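Local coordinates for protein Lv-ranaspumin (Lv-RSN-1) (Leptodactylus vastus, PDB 4K82) that probably acts as a surfactant that helps to form and stabilise the foam nest in which the frog lays its eggs, at residues C38-G43 against D91-L96. Sequence-based numbering, arbitrary orientation.
Sequences CAYQNG and DIIQGL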
ATOM      1  N   CYS A  38       6.968  -0.473   4.649  1.00 17.42           N
ATOM      2  CA  CYS A  38       6.237  -0.342   5.892  0.58 19.21           C
ATOM      3  C   CYS A  38       5.609  -1.663   6.335  1.00 19.73           C
ATOM      4  O   CYS A  38       5.472  -1.910   7.523  1.00 20.27           O
ATOM      5  CB  CYS A  38       5.244   0.816   5.806  0.58 20.93           C
ATOM      6  SG  CYS A  38       6.140   2.374   5.609  0.58 21.93           S
ATOM      7  N   ALA A  39       5.263  -2.528   5.384  1.00 17.12           N
ATOM      8  CA  ALA A  39       4.764  -3.847   5.743  1.00 16.14           C
ATOM      9  C   ALA A  39       5.856  -4.628   6.458  1.00 19.74           C
ATOM     10  O   ALA A  39       5.630  -5.247   7.496  1.00 19.30           O
ATOM     11  CB  ALA A  39       4.300  -4.602   4.501  1.00 18.46           C
ATOM     12  N   TYR A  40       7.055  -4.604   5.889  1.00 19.30           N
ATOM     13  CA  TYR A  40       8.175  -5.267   6.526  1.00 21.26           C
ATOM     14  C   TYR A  40       8.434  -4.721   7.932  1.00 19.53           C
ATOM     15  O   TYR A  40       8.615  -5.488   8.877  1.00 21.29           O
ATOM     16  CB  TYR A  40       9.440  -5.157   5.656  1.00 19.08           C
ATOM     17  CG  TYR A  40      10.553  -6.011   6.190  1.00 22.52           C
ATOM     18  CD1 TYR A  40      11.364  -5.555   7.220  1.00 24.15           C
ATOM     19  CD2 TYR A  40      10.771  -7.285   5.692  1.00 22.60           C
ATOM     20  CE1 TYR A  40      12.373  -6.350   7.739  1.00 21.74           C
ATOM     21  CE2 TYR A  40      11.780  -8.084   6.205  1.00 22.41           C
ATOM     22  CZ  TYR A  40      12.568  -7.606   7.234  1.00 23.13           C
ATOM     23  OH  TYR A  40      13.579  -8.387   7.763  1.00 27.00           O
ATOM     24  N   GLN A  41       8.431  -3.396   8.070  1.00 16.72           N
ATOM     25  CA  GLN A  41       8.804  -2.751   9.325  1.00 17.47           C
ATOM     26  C   GLN A  41       7.753  -2.911  10.413  1.00 22.72           C
ATOM     27  O   GLN A  41       8.092  -2.896  11.602  1.00 24.00           O
ATOM     28  CB  GLN A  41       9.066  -1.259   9.112  1.00 20.49           C
ATOM     29  CG  GLN A  41      10.355  -0.913   8.382  1.00 20.89           C
ATOM     30  CD  GLN A  41      10.446   0.562   8.067  1.00 20.43           C
ATOM     31  OE1 GLN A  41       9.423   1.245   7.907  1.00 27.41           O
ATOM     32  NE2 GLN A  41      11.659   1.062   7.941  1.00 24.69           N
ATOM     33  N   ASN A  42       6.491  -3.054  10.016  1.00 17.04           N
ATOM     34  CA  ASN A  42       5.390  -3.025  10.982  1.00 18.80           C
ATOM     35  C   ASN A  42       4.634  -4.325  11.191  1.00 22.14           C
ATOM     36  O   ASN A  42       3.915  -4.453  12.178  1.00 26.05           O
ATOM     37  CB  ASN A  42       4.397  -1.912  10.621  1.00 24.16           C
ATOM     38  CG  ASN A  42       4.979  -0.529  10.824  1.00 25.12           C
ATOM     39  OD1 ASN A  42       4.980  -0.007  11.941  1.00 26.90           O
ATOM     40  ND2 ASN A  42       5.492   0.069   9.754  1.00 21.10           N
ATOM     41  N   GLY A  43       4.784  -5.282  10.279  1.00 25.60           N
ATOM     42  CA  GLY A  43       4.114  -6.568  10.401  1.00 26.34           C
ATOM     43  C   GLY A  43       4.413  -7.268  11.714  1.00 30.00           C
ATOM     44  O   GLY A  43       5.548  -7.257  12.180  1.00 26.68           O
ATOM     45  N   ASP A  91      18.013  -5.845   6.060  1.00 23.44           N
ATOM     46  CA  ASP A  91      19.050  -4.905   5.671  1.00 21.99           C
ATOM     47  C   ASP A  91      18.738  -4.232   4.348  1.00 20.36           C
ATOM     48  O   ASP A  91      19.058  -3.060   4.173  1.00 20.72           O
ATOM     49  CB  ASP A  91      20.416  -5.580   5.596  1.00 24.23           C
ATOM     50  CG  ASP A  91      20.989  -5.881   6.962  1.00 33.41           C
ATOM     51  OD1 ASP A  91      20.463  -5.344   7.965  1.00 34.84           O
ATOM     52  OD2 ASP A  91      21.975  -6.640   7.028  1.00 34.48           O
ATOM     53  N   ILE A  92      18.146  -4.980   3.412  1.00 20.25           N
ATOM     54  CA  ILE A  92      17.733  -4.399   2.142  1.00 19.20           C
ATOM     55  C   ILE A  92      16.665  -3.337   2.375  1.00 18.32           C
ATOM     56  O   ILE A  92      16.737  -2.232   1.841  1.00 20.61           O
ATOM     57  CB  ILE A  92      17.207  -5.467   1.160  1.00 18.97           C
ATOM     58  CG1 ILE A  92      18.361  -6.373   0.734  1.00 22.11           C
ATOM     59  CG2 ILE A  92      16.557  -4.803  -0.034  1.00 19.60           C
ATOM     60  CD1 ILE A  92      17.929  -7.579  -0.069  1.00 24.96           C
ATOM     61  N   ILE A  93      15.685  -3.675   3.201  1.00 17.59           N
ATOM     62  CA  ILE A  93      14.589  -2.752   3.469  1.00 17.84           C
ATOM     63  C   ILE A  93      15.090  -1.466   4.134  1.00 21.08           C
ATOM     64  O   ILE A  93      14.707  -0.364   3.731  1.00 19.28           O
ATOM     65  CB  ILE A  93      13.493  -3.428   4.312  1.00 18.79           C
ATOM     66  CG1 ILE A  93      12.810  -4.549   3.520  1.00 20.39           C
ATOM     67  CG2 ILE A  93      12.467  -2.386   4.827  1.00 21.25           C
ATOM     68  CD1 ILE A  93      11.856  -4.074   2.419  1.00 23.81           C
ATOM     69  N   GLN A  94      15.967  -1.604   5.125  1.00 18.93           N
ATOM     70  CA  GLN A  94      16.470  -0.428   5.829  1.00 20.32           C
ATOM     71  C   GLN A  94      17.362   0.402   4.912  1.00 20.42           C
ATOM     72  O   GLN A  94      17.261   1.632   4.886  1.00 20.89           O
ATOM     73  CB  GLN A  94      17.202  -0.819   7.117  1.00 21.24           C
ATOM     74  CG  GLN A  94      16.278  -1.394   8.189  1.00 22.51           C
ATOM     75  CD  GLN A  94      15.148  -0.438   8.587  1.00 28.01           C
ATOM     76  OE1 GLN A  94      13.984  -0.652   8.241  1.00 26.81           O
ATOM     77  NE2 GLN A  94      15.494   0.618   9.322  1.00 26.92           N
ATOM     78  N   GLY A  95      18.212  -0.276   4.143  1.00 21.11           N
ATOM     79  CA  GLY A  95      19.043   0.385   3.151  1.00 24.04           C
ATOM     80  C   GLY A  95      18.238   1.129   2.103  1.00 21.68           C
ATOM     81  O   GLY A  95      18.539   2.276   1.746  1.00 23.28           O
ATOM     82  N   LEU A  96      17.187   0.477   1.615  1.00 19.50           N
ATOM     83  CA  LEU A  96      16.332   1.069   0.609  1.00 21.02           C
ATOM     84  C   LEU A  96      15.636   2.304   1.172  1.00 22.76           C
ATOM     85  O   LEU A  96      15.563   3.346   0.514  1.00 26.56           O
ATOM     86  CB  LEU A  96      15.307   0.040   0.121  1.00 20.88           C
ATOM     87  CG  LEU A  96      14.387   0.541  -0.979  1.00 25.76           C
ATOM     88  CD1 LEU A  96      15.238   1.041  -2.145  1.00 25.29           C
ATOM     89  CD2 LEU A  96      13.469  -0.584  -1.411  1.00 28.58           C
TER
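Tyr-40 and Ile-93 pack together where two helices of this largely alpha-helical protein, 29-42 and 89-102, cross steeply, the short segments running at 122° to one another with their axes 10.3 Å apart. Both CB atoms point toward the opposite helix, and the two residues also make the closest CA pair. With CG anti to the backbone N, the tyrosine ring is carried out from its helix, and its roughly perpendicular turn about the CB-CG bond presents one face to the isoleucine. Ile-93 CG1 lies over that face in a CH-pi contact, 4.1 Å from the centroid of the Tyr-40 ring. Ile-93 CG1 sits toward the rim, at the CG end of the ring, and Tyr-40 CG is its nearest ring atom at 3.8 Å. Ile-93 CG2 adds a looser contact at Tyr-40 CD1, 4.1 Å away. Beyond the segments, Tyr-40 meets the ring of Phe-51 and touches Leu-54, both of helix 48-64, while the disulfide from Cys-38 to Cys-114 ties helix 29-42 to helix 107-121.

Beside this apolar pair, two partly exposed glutamines join side-chain amides. Gln-41 stays extended beyond CG, whereas Gln-94 bends at chi2, and their amide planes are turned 46° apart. Gln-41 NE2 donates an almost straight hydrogen bond of 2.9 Å to Gln-94 OE1 (N-H...O angle 177°), with the acceptor lying in the donor's amide plane and the donor tilted slightly from the plane of the acceptor carbonyl.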